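Local atomic coordinates of transcriptional regulator, SorC family (Enterococcus faecalis, PDB entry 2O0M), a protein that probably regulates transcription as a member of the SorC family, by binding DNA in a manner that presumably responds to a carbohydrate effector. Residues 99-104 / 110-115; 314-319 / 327-332; 163-168 / 200-205. All blocks are in the same frame, centred on the assembly; numbering follows the deposited sequence.

Contact 1: residues 99-104 / 110-115; sequences KEMTQY and CIVVAG
Selenomethionine Met101 and Thr102 of helix 96-105 pack against Cys110 near the start of strand 109-113, which pairs with strand 328-332, an alpha-beta contact in the Rossmann-like putative sugar-binding domain. The helix runs into the strand through a short turn, and the segments 99-104 and 110-113 run at 138°, roughly antiparallel. The tight part is here. The Met101 CB lies 3.5 Å from Cys110 SG, and the methyl CG2 of Thr102 presses to 3.1 Å from Cys110 N and 3.6 Å from Cys110 CB, so the cysteine is touched through both of its side-chain atoms. With SG anti to the backbone N (chi1 179°), the sulfur is carried to the Met101 side. Farther along, packing thins quickly: Met101 CG and Val112 CG2 are 4.4 Å apart, and the strand then diverges from the helix. The selenomethionine, bent at its second and third torsions, continues into a hydrophobic layer that includes Leu329, Ala336, Ile339 and Leu340. Toward solvent the character changes. Lys99 starts its side chain away from the strand and is exposed, while Thr102 sends its two branches to different tasks, the methyl to the strand and the hydroxyl back to its own helix. That hydroxyl, OG1, donates to Lys99 O over 3.0 Å, tilted 27° from the carbonyl plane and on the same face as the backbone donor Gln103 N.

Contact 2: residues 314-319 / 327-332; sequences KAIRAY and TWLITD. With PO4 (phosphate ion), chain C.
Ile316 sets CG2 anti to the backbone N and CG1 anti to the carbonyl carbon (chi1 -69°), which splits its two branches between separate partners on the strand: CG2 comes within 4.2 Å of Leu329 CD2, while the longer arm brings CD1 to 4.2 Å from Thr331 OG1. That hydroxyl is hydrogen-bonded to Ala307 O, so the isoleucine methyl lies beside a polar atom that is already engaged. These side chains meet between helix and sheet in a classic beta-alpha-beta unit, strand 302-306, helix 313-320 and strand 328-332, where the alternate strand residues Leu329 and Thr331 look toward the helix. Tyr319, one turn after Ile316, meets Phe277 edge-to-face. On a different side of the helix, the Arg317 chain bends at its third torsion and presents the edge of its guanidinium to a phosphate ion, probably from the crystallisation liquor, whose phosphorus lies in the guanidinium plane. Arg317 NH2 donates to phosphate O1 over 3.0 Å at a nearly straight 166°, whereas Arg317 NE reaches phosphate O4, also at 3.0 Å, through a more bent 138° bond.

Contact 3: residues 163-168 / 200-205; sequences SLETEK and GGNYRA
Glu165 lays its side chain across the backbone of Gly200 and Gly201, meeting peptide atoms where neither glycine has a side chain to offer. Its CG is anti to the backbone N (chi1 -161°), and a bend at chi2 (83°) folds the carboxylate over the Gly200-Gly201 backbone leading into strand 202-203: Glu165 CG sits 3.2 Å from Gly200 O, and Glu165 OE2 comes to 3.3 Å from Gly201 CA. The two carboxylate oxygens then serve different partners. OE2 accepts from the backbone N of Asn171, which pins the group to strand 169-175. OE1 reaches the Asn202 amide through a water; Asn202 ND2 is 4.5 Å from Glu165 OE1, too far for a direct bond, and the water spans the interval, donating to Glu165 OE1 at 2.7 Å and accepting from Asn202 ND2 at 2.9 Å. The glutamate thus lies directly on glycine backbone, and the positive phi of Gly200 (84°) itself favours glycine, as it closes helix 188-199 in a Schellman motif. At the surface, a helix end, a loop and the start of a strand come together. The loop 163-168 connects helix 152-159 to strand 169-175, with its backbone at Leu164 and Glu165 bonded to Thr199 in the last turn of helix 188-199, while strand 202-203 pairs in parallel with strand 169-175.

All three contacts belong to the putative sugar-binding domain and reach the same mixed sheet. Along the chain they follow in series: contact 1, then contact 3, then contact 2. Contacts 1 and 2 nevertheless lie together, centres about 9 Å apart, because strands 109-113 and 328-332 are parallel neighbours, tied by probable backbone bonds such as Ile111 N to Leu329 O. The first modelled strand is thereby joined to the last. Contact 3 lies far off, its centre about 29 Å from that of contact 1 and about 27 Å from that of contact 2, on the opposite side of the chain's centre from contact 2. The mixed sheet reaches contact 3 by strands 169-175 and 202-203, and contacts 1 and 2 by strands 109-113 and 328-332.

Contact 1: residues 99-104 / 110-115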
# COMPACT_ATOMS: atom_id res chain seq x y z
N LYS A 99 15.03 8.30 -13.75
CA LYS A 99 16.09 7.33 -14.04
C LYS A 99 16.97 7.10 -12.83
O LYS A 99 17.28 5.96 -12.49
CB LYS A 99 16.96 7.82 -15.20
CG LYS A 99 18.23 6.99 -15.44
CD LYS A 99 19.11 7.67 -16.49
CE LYS A 99 20.51 7.06 -16.53
NZ LYS A 99 21.46 7.88 -17.36
N GLU A 100 17.39 8.18 -12.19
CA GLU A 100 18.26 8.08 -11.03
C GLU A 100 17.56 7.30 -9.91
O GLU A 100 18.17 6.49 -9.23
CB GLU A 100 18.70 9.47 -10.56
CG GLU A 100 19.71 10.15 -11.51
CD GLU A 100 20.27 11.47 -10.98
OE1 GLU A 100 20.25 11.70 -9.75
OE2 GLU A 100 20.78 12.27 -11.80
N MSE A 101 16.26 7.54 -9.74
CA MSE A 101 15.50 6.82 -8.71
C MSE A 101 15.38 5.32 -9.01
O MSE A 101 15.60 4.50 -8.12
CB MSE A 101 14.10 7.43 -8.52
CG MSE A 101 14.11 8.77 -7.80
SE MSE A 101 14.54 8.60 -5.90
CE MSE A 101 12.86 7.90 -5.33
N THR A 102 15.05 4.96 -10.25
CA THR A 102 14.91 3.54 -10.58
C THR A 102 16.23 2.80 -10.39
O THR A 102 16.25 1.69 -9.90
CB THR A 102 14.42 3.29 -12.03
OG1 THR A 102 15.42 3.69 -12.96
CG2 THR A 102 13.15 4.06 -12.30
N GLN A 103 17.34 3.45 -10.76
CA GLN A 103 18.66 2.84 -10.63
C GLN A 103 19.11 2.76 -9.18
O GLN A 103 19.76 1.81 -8.78
CB GLN A 103 19.67 3.61 -11.50
CG GLN A 103 19.33 3.46 -12.97
CD GLN A 103 20.40 3.99 -13.91
OE1 GLN A 103 21.18 4.86 -13.55
NE2 GLN A 103 20.44 3.45 -15.12
N TYR A 104 18.75 3.76 -8.39
CA TYR A 104 19.10 3.77 -6.97
C TYR A 104 18.53 2.53 -6.27
O TYR A 104 19.20 1.91 -5.46
CB TYR A 104 18.57 5.05 -6.30
CG TYR A 104 18.98 5.25 -4.87
CD1 TYR A 104 18.22 4.74 -3.82
CD2 TYR A 104 20.12 5.97 -4.55
CE1 TYR A 104 18.59 4.92 -2.50
CE2 TYR A 104 20.50 6.17 -3.23
CZ TYR A 104 19.73 5.64 -2.21
OH TYR A 104 20.11 5.84 -0.91
N CYS A 110 10.09 4.41 -11.86
CA CYS A 110 9.75 5.40 -10.86
C CYS A 110 9.12 6.57 -11.60
O CYS A 110 9.66 7.02 -12.62
CB CYS A 110 10.98 5.84 -10.07
SG CYS A 110 10.59 7.10 -8.83
N ILE A 111 7.96 7.01 -11.13
CA ILE A 111 7.31 8.21 -11.63
C ILE A 111 7.45 9.28 -10.57
O ILE A 111 7.03 9.08 -9.43
CB ILE A 111 5.82 7.97 -11.95
CG1 ILE A 111 5.70 6.91 -13.04
CG2 ILE A 111 5.15 9.27 -12.40
CD1 ILE A 111 4.34 6.27 -13.16
N VAL A 112 8.05 10.41 -10.93
CA VAL A 112 8.27 11.51 -10.00
C VAL A 112 7.35 12.68 -10.38
O VAL A 112 7.52 13.31 -11.43
CB VAL A 112 9.74 12.00 -10.01
CG1 VAL A 112 9.92 13.19 -9.09
CG2 VAL A 112 10.69 10.88 -9.60
N VAL A 113 6.37 12.93 -9.53
CA VAL A 113 5.39 13.99 -9.74
C VAL A 113 5.96 15.32 -9.26
O VAL A 113 6.65 15.38 -8.23
CB VAL A 113 4.07 13.67 -9.01
CG1 VAL A 113 3.08 14.83 -9.09
CG2 VAL A 113 3.46 12.39 -9.58
N ALA A 114 5.66 16.39 -10.00
CA ALA A 114 6.15 17.71 -9.65
C ALA A 114 5.63 18.09 -8.28
O ALA A 114 4.46 17.90 -7.98
CB ALA A 114 5.71 18.75 -10.69
N GLY A 115 6.52 18.64 -7.46
CA GLY A 115 6.13 19.26 -6.21
C GLY A 115 6.45 18.45 -4.97
O GLY A 115 7.25 17.52 -5.00

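Contact 2: residues 314-319 / 327-332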
# COMPACT_ATOMS: atom_id res chain seq x y z
N LYS A 314 13.27 8.70 4.34
CA LYS A 314 13.90 7.63 5.12
C LYS A 314 13.08 6.34 5.07
O LYS A 314 13.63 5.26 4.88
CB LYS A 314 14.10 8.08 6.56
CG LYS A 314 15.16 9.15 6.74
CD LYS A 314 15.16 9.68 8.15
CE LYS A 314 16.49 10.33 8.52
NZ LYS A 314 16.98 11.30 7.51
N ALA A 315 11.77 6.47 5.22
CA ALA A 315 10.89 5.29 5.21
C ALA A 315 10.92 4.62 3.83
O ALA A 315 10.96 3.39 3.73
CB ALA A 315 9.47 5.69 5.56
N ILE A 316 10.87 5.43 2.78
CA ILE A 316 10.94 4.92 1.41
C ILE A 316 12.23 4.13 1.18
O ILE A 316 12.21 3.00 0.70
CB ILE A 316 10.82 6.06 0.37
CG1 ILE A 316 9.40 6.65 0.40
CG2 ILE A 316 11.14 5.57 -1.03
CD1 ILE A 316 9.29 8.02 -0.27
N ARG A 317 13.36 4.71 1.58
CA ARG A 317 14.65 4.01 1.45
C ARG A 317 14.65 2.67 2.18
O ARG A 317 15.14 1.67 1.66
CB ARG A 317 15.78 4.89 2.00
CG ARG A 317 16.15 6.04 1.10
CD ARG A 317 16.97 7.06 1.85
NE ARG A 317 18.13 6.46 2.50
CZ ARG A 317 18.62 6.84 3.67
NH1 ARG A 317 18.08 7.86 4.35
NH2 ARG A 317 19.68 6.22 4.19
N ALA A 318 14.09 2.64 3.38
CA ALA A 318 14.17 1.44 4.22
C ALA A 318 13.29 0.32 3.67
O ALA A 318 13.70 -0.85 3.65
CB ALA A 318 13.78 1.76 5.65
N TYR A 319 12.09 0.67 3.22
CA TYR A 319 11.20 -0.35 2.66
C TYR A 319 11.70 -0.79 1.28
O TYR A 319 11.70 -1.97 0.96
CB TYR A 319 9.74 0.12 2.54
CG TYR A 319 8.97 -0.87 1.70
CD1 TYR A 319 8.57 -2.09 2.24
CD2 TYR A 319 8.75 -0.65 0.35
CE1 TYR A 319 7.92 -3.05 1.46
CE2 TYR A 319 8.10 -1.59 -0.43
CZ TYR A 319 7.69 -2.79 0.12
OH TYR A 319 7.05 -3.73 -0.68
N THR A 327 8.51 -3.59 -8.84
CA THR A 327 7.76 -2.48 -8.22
C THR A 327 7.84 -1.20 -9.08
O THR A 327 8.90 -0.86 -9.60
CB THR A 327 8.26 -2.17 -6.79
OG1 THR A 327 8.07 -3.32 -5.95
CG2 THR A 327 7.52 -0.99 -6.16
N TRP A 328 6.70 -0.54 -9.25
CA TRP A 328 6.65 0.83 -9.77
C TRP A 328 6.52 1.73 -8.54
O TRP A 328 5.63 1.51 -7.71
CB TRP A 328 5.43 1.04 -10.66
CG TRP A 328 5.50 0.43 -12.02
CD1 TRP A 328 5.79 -0.87 -12.32
CD2 TRP A 328 5.20 1.07 -13.26
NE1 TRP A 328 5.72 -1.07 -13.68
CE2 TRP A 328 5.36 0.11 -14.28
CE3 TRP A 328 4.82 2.37 -13.62
CZ2 TRP A 328 5.16 0.40 -15.62
CZ3 TRP A 328 4.62 2.66 -14.96
CH2 TRP A 328 4.79 1.68 -15.94
N LEU A 329 7.39 2.73 -8.42
CA LEU A 329 7.30 3.68 -7.32
C LEU A 329 6.75 5.00 -7.85
O LEU A 329 7.38 5.63 -8.71
CB LEU A 329 8.66 3.91 -6.66
CG LEU A 329 8.73 5.01 -5.59
CD1 LEU A 329 7.82 4.69 -4.41
CD2 LEU A 329 10.15 5.22 -5.12
N ILE A 330 5.59 5.40 -7.35
CA ILE A 330 5.02 6.72 -7.63
C ILE A 330 5.38 7.60 -6.44
O ILE A 330 5.03 7.30 -5.30
CB ILE A 330 3.50 6.70 -7.80
CG1 ILE A 330 3.13 5.76 -8.95
CG2 ILE A 330 2.97 8.12 -8.01
CD1 ILE A 330 1.66 5.50 -9.11
N THR A 331 6.08 8.69 -6.71
CA THR A 331 6.57 9.55 -5.66
C THR A 331 6.59 11.00 -6.15
O THR A 331 6.07 11.31 -7.23
CB THR A 331 7.97 9.07 -5.20
OG1 THR A 331 8.36 9.73 -3.98
CG2 THR A 331 9.04 9.25 -6.28
N ASP A 332 7.18 11.88 -5.37
CA ASP A 332 7.26 13.28 -5.79
C ASP A 332 8.69 13.81 -5.74
O ASP A 332 9.60 13.12 -5.30
CB ASP A 332 6.28 14.17 -5.02
CG ASP A 332 6.47 14.13 -3.51
OD1 ASP A 332 7.55 13.74 -3.04
OD2 ASP A 332 5.51 14.51 -2.80
P PO4 C . 19.95 3.46 1.70
O1 PO4 C . 20.70 3.65 3.00
O2 PO4 C . 20.33 4.49 0.66
O3 PO4 C . 20.25 2.08 1.17
O4 PO4 C . 18.48 3.57 1.96

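Contact 3: residues 163-168 / 200-205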
# COMPACT_ATOMS: atom_id res chain seq x y z
N SER A 163 -11.54 6.26 -14.57
CA SER A 163 -12.14 5.03 -15.02
C SER A 163 -11.10 3.99 -15.46
O SER A 163 -10.15 4.31 -16.17
CB SER A 163 -13.08 5.33 -16.20
OG SER A 163 -13.69 4.14 -16.65
N LEU A 164 -11.31 2.74 -15.04
CA LEU A 164 -10.51 1.60 -15.53
C LEU A 164 -11.36 0.47 -16.10
O LEU A 164 -10.84 -0.36 -16.83
CB LEU A 164 -9.64 1.02 -14.41
CG LEU A 164 -8.59 1.98 -13.85
CD1 LEU A 164 -7.89 1.39 -12.61
CD2 LEU A 164 -7.56 2.36 -14.90
N GLU A 165 -12.64 0.43 -15.75
CA GLU A 165 -13.50 -0.68 -16.12
C GLU A 165 -13.88 -0.55 -17.60
O GLU A 165 -14.14 0.55 -18.08
CB GLU A 165 -14.76 -0.68 -15.26
CG GLU A 165 -15.50 -2.00 -15.24
CD GLU A 165 -14.95 -3.01 -14.25
OE1 GLU A 165 -15.59 -4.08 -14.13
OE2 GLU A 165 -13.89 -2.76 -13.62
N THR A 166 -13.88 -1.68 -18.31
CA THR A 166 -14.33 -1.72 -19.70
C THR A 166 -15.17 -2.97 -19.91
O THR A 166 -15.35 -3.77 -19.00
CB THR A 166 -13.14 -1.75 -20.70
OG1 THR A 166 -12.42 -2.97 -20.55
CG2 THR A 166 -12.20 -0.58 -20.49
N GLU A 167 -15.67 -3.13 -21.14
CA GLU A 167 -16.41 -4.34 -21.50
C GLU A 167 -15.59 -5.59 -21.21
O GLU A 167 -16.12 -6.59 -20.73
CB GLU A 167 -16.76 -4.33 -22.99
CG GLU A 167 -17.73 -3.27 -23.43
CD GLU A 167 -17.71 -3.06 -24.94
OE1 GLU A 167 -18.21 -3.95 -25.67
OE2 GLU A 167 -17.18 -2.02 -25.40
N LYS A 168 -14.29 -5.51 -21.53
CA LYS A 168 -13.39 -6.66 -21.45
C LYS A 168 -12.50 -6.71 -20.21
O LYS A 168 -11.94 -7.76 -19.92
CB LYS A 168 -12.49 -6.69 -22.69
CG LYS A 168 -13.25 -6.87 -24.00
CD LYS A 168 -12.30 -7.10 -25.16
CE LYS A 168 -13.06 -7.31 -26.46
NZ LYS A 168 -13.96 -8.50 -26.39
N GLY A 200 -15.03 2.50 -11.73
CA GLY A 200 -16.09 1.73 -12.37
C GLY A 200 -16.06 0.24 -12.08
O GLY A 200 -16.81 -0.53 -12.68
N GLY A 201 -15.20 -0.17 -11.15
CA GLY A 201 -15.07 -1.58 -10.80
C GLY A 201 -15.92 -1.98 -9.63
O GLY A 201 -16.95 -1.35 -9.33
N ASN A 202 -15.49 -3.05 -8.97
CA ASN A 202 -16.19 -3.62 -7.84
C ASN A 202 -15.24 -3.85 -6.69
O ASN A 202 -14.02 -3.81 -6.86
CB ASN A 202 -16.85 -4.92 -8.27
CG ASN A 202 -18.08 -4.68 -9.11
OD1 ASN A 202 -19.12 -4.30 -8.58
ND2 ASN A 202 -17.96 -4.86 -10.42
N TYR A 203 -15.79 -4.08 -5.50
CA TYR A 203 -14.98 -4.38 -4.33
C TYR A 203 -15.59 -5.49 -3.53
O TYR A 203 -16.79 -5.79 -3.64
CB TYR A 203 -14.78 -3.14 -3.45
CG TYR A 203 -15.99 -2.70 -2.64
CD1 TYR A 203 -16.12 -3.06 -1.30
CD2 TYR A 203 -16.97 -1.89 -3.19
CE1 TYR A 203 -17.21 -2.66 -0.55
CE2 TYR A 203 -18.07 -1.47 -2.45
CZ TYR A 203 -18.19 -1.87 -1.12
OH TYR A 203 -19.26 -1.48 -0.36
N ARG A 204 -14.74 -6.12 -2.73
CA ARG A 204 -15.18 -7.03 -1.69
C ARG A 204 -14.45 -6.69 -0.41
O ARG A 204 -13.23 -6.79 -0.34
CB ARG A 204 -14.92 -8.48 -2.11
CG ARG A 204 -15.82 -8.96 -3.24
CD ARG A 204 -17.24 -9.17 -2.77
NE ARG A 204 -17.33 -10.29 -1.84
CZ ARG A 204 -17.36 -11.57 -2.19
NH1 ARG A 204 -17.31 -11.93 -3.46
NH2 ARG A 204 -17.44 -12.49 -1.24
N ALA A 205 -15.20 -6.27 0.60
CA ALA A 205 -14.63 -5.94 1.89
C ALA A 205 -14.31 -7.22 2.64
O ALA A 205 -14.98 -8.23 2.46
CB ALA A 205 -15.59 -5.08 2.70
O HOH W 1 -15.40 -5.26 -11.69